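Local coordinates for protein ERPC (Borrelia burgdorferi, PDB 4BXM) that probably binds complement regulator factor H at the spirochaete's surface as an outer surface lipoprotein, at residues R44-D48 with G49-G53. Numbering follows the deposited sequence.
Sequences RKEED and GIETG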
loop_
_atom_site.group_PDB
_atom_site.type_symbol
_atom_site.label_atom_id
_atom_site.label_comp_id
_atom_site.label_asym_id
_atom_site.label_seq_id
_atom_site.Cartn_x
_atom_site.Cartn_y
_atom_site.Cartn_z
ATOM N N ARG A 44 -8.872 -1.922 -5.159
ATOM C CA ARG A 44 -9.975 -2.447 -5.999
ATOM C C ARG A 44 -10.253 -3.879 -5.659
ATOM O O ARG A 44 -9.313 -4.736 -5.720
ATOM C CB ARG A 44 -9.557 -2.397 -7.473
ATOM C CG ARG A 44 -10.539 -3.100 -8.387
ATOM C CD ARG A 44 -10.189 -2.988 -9.858
ATOM N NE ARG A 44 -10.350 -1.636 -10.341
ATOM C CZ ARG A 44 -10.622 -1.282 -11.585
ATOM N NH1 ARG A 44 -10.804 -2.188 -12.528
ATOM N NH2 ARG A 44 -10.888 0.002 -11.835
ATOM N N LYS A 45 -11.517 -4.175 -5.377
ATOM C CA LYS A 45 -11.965 -5.552 -5.227
ATOM C C LYS A 45 -12.166 -6.226 -6.617
ATOM O O LYS A 45 -12.993 -5.766 -7.422
ATOM C CB LYS A 45 -13.248 -5.662 -4.396
ATOM C CG LYS A 45 -13.721 -7.114 -4.210
ATOM C CD LYS A 45 -12.873 -7.793 -3.114
ATOM C CE LYS A 45 -13.308 -9.261 -2.852
ATOM N NZ LYS A 45 -12.839 -10.168 -3.952
ATOM N N GLU A 46 -11.436 -7.325 -6.873
ATOM C CA GLU A 46 -11.478 -7.973 -8.173
ATOM C C GLU A 46 -12.221 -9.286 -7.994
ATOM O O GLU A 46 -12.671 -9.643 -6.917
ATOM C CB GLU A 46 -10.033 -8.201 -8.715
ATOM C CG GLU A 46 -9.290 -6.896 -8.918
ATOM C CD GLU A 46 -7.953 -7.016 -9.650
ATOM O OE1 GLU A 46 -7.247 -8.054 -9.576
ATOM O OE2 GLU A 46 -7.640 -6.020 -10.304
ATOM N N GLU A 47 -12.336 -10.052 -9.056
ATOM C CA GLU A 47 -13.082 -11.314 -8.893
ATOM C C GLU A 47 -12.310 -12.256 -7.951
ATOM O O GLU A 47 -12.874 -12.836 -7.089
ATOM C CB GLU A 47 -13.210 -11.995 -10.236
ATOM C CG GLU A 47 -14.223 -13.114 -10.153
ATOM C CD GLU A 47 -13.604 -14.305 -10.714
ATOM O OE1 GLU A 47 -12.824 -14.935 -9.961
ATOM O OE2 GLU A 47 -13.749 -14.488 -11.945
ATOM N N ASP A 48 -10.996 -12.357 -8.116
ATOM C CA ASP A 48 -10.178 -13.106 -7.188
ATOM C C ASP A 48 -9.369 -12.162 -6.360
ATOM O O ASP A 48 -8.365 -11.659 -6.804
ATOM C CB ASP A 48 -9.177 -13.979 -7.955
ATOM C CG ASP A 48 -8.306 -14.833 -7.023
ATOM O OD1 ASP A 48 -8.538 -14.911 -5.817
ATOM O OD2 ASP A 48 -7.337 -15.406 -7.523
ATOM N N GLY A 49 -9.782 -11.898 -5.131
ATOM C CA GLY A 49 -8.962 -10.995 -4.314
ATOM C C GLY A 49 -9.059 -9.493 -4.538
ATOM O O GLY A 49 -10.101 -8.970 -4.887
ATOM N N ILE A 50 -7.958 -8.823 -4.222
ATOM C CA ILE A 50 -7.761 -7.361 -4.240
ATOM C C ILE A 50 -6.479 -6.958 -4.982
ATOM O O ILE A 50 -5.469 -7.627 -4.880
ATOM C CB ILE A 50 -7.745 -6.775 -2.785
ATOM C CG1 ILE A 50 -9.146 -6.890 -2.169
ATOM C CG2 ILE A 50 -7.365 -5.321 -2.803
ATOM C CD1 ILE A 50 -9.221 -6.712 -0.663
ATOM N N GLU A 51 -6.546 -5.918 -5.811
ATOM C CA GLU A 51 -5.394 -5.231 -6.401
ATOM C C GLU A 51 -5.279 -3.798 -5.883
ATOM O O GLU A 51 -6.285 -3.070 -5.684
ATOM C CB GLU A 51 -5.417 -5.283 -7.942
ATOM C CG GLU A 51 -4.273 -4.477 -8.627
ATOM C CD GLU A 51 -4.144 -4.704 -10.148
ATOM O OE1 GLU A 51 -4.948 -5.501 -10.700
ATOM O OE2 GLU A 51 -3.216 -4.113 -10.807
ATOM N N THR A 52 -4.049 -3.363 -5.580
ATOM C CA THR A 52 -3.837 -1.959 -5.279
ATOM C C THR A 52 -2.925 -1.360 -6.285
ATOM O O THR A 52 -1.980 -1.992 -6.795
ATOM C CB THR A 52 -3.266 -1.711 -3.868
ATOM O OG1 THR A 52 -1.945 -2.283 -3.728
ATOM C CG2 THR A 52 -4.166 -2.362 -2.842
ATOM N N GLY A 53 -3.130 -0.085 -6.518
ATOM C CA GLY A 53 -2.314 0.644 -7.448
ATOM C C GLY A 53 -1.907 1.979 -6.833
ATOM O O GLY A 53 -2.576 2.546 -5.989
#
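The carboxylates of Glu46 and Glu51 meet at the turn of the antiparallel β-hairpin joining strands 35-45 and 50-56, their planes nearly perpendicular at 82°. Glu46 OE2 comes 2.8 Å from Glu51 OE1 and 3.3 Å from Glu51 CB. The other oxygen of Glu51, OE2, is hydrogen-bonded to Thr70 on the adjoining strand 67-74, which helps to fix the rotation of this carboxylate.

The second flat group is the peptide carbonyl of Gly49, approached from opposite faces by two donors. Glu46 N lies 2.9 Å from Gly49 O on one face, while Lys45 NZ reaches the same oxygen at 3.1 Å from the other, each tilted 28° out of the carbonyl plane. Bends at chi2 (79°) and chi4 curl the lysine chain back over the turn, where its ammonium also meets the carbonyl of Glu46 and forms a salt bridge with Glu76. Glu76 additionally accepts the Gly49 N-H and donates its own N-H to Asp48, tying the loop to the residues that follow strand 67-74.

Lys45 crosses Ile50 at about a right angle, CD resting on CG1. Next along the hairpin, on the strand side of the turn, Arg44 and Glu51 form a hydrogen-bonded antiparallel pair, with Arg44 N 2.9 Å from Glu51 O and Glu51 N 3.0 Å from Arg44 O.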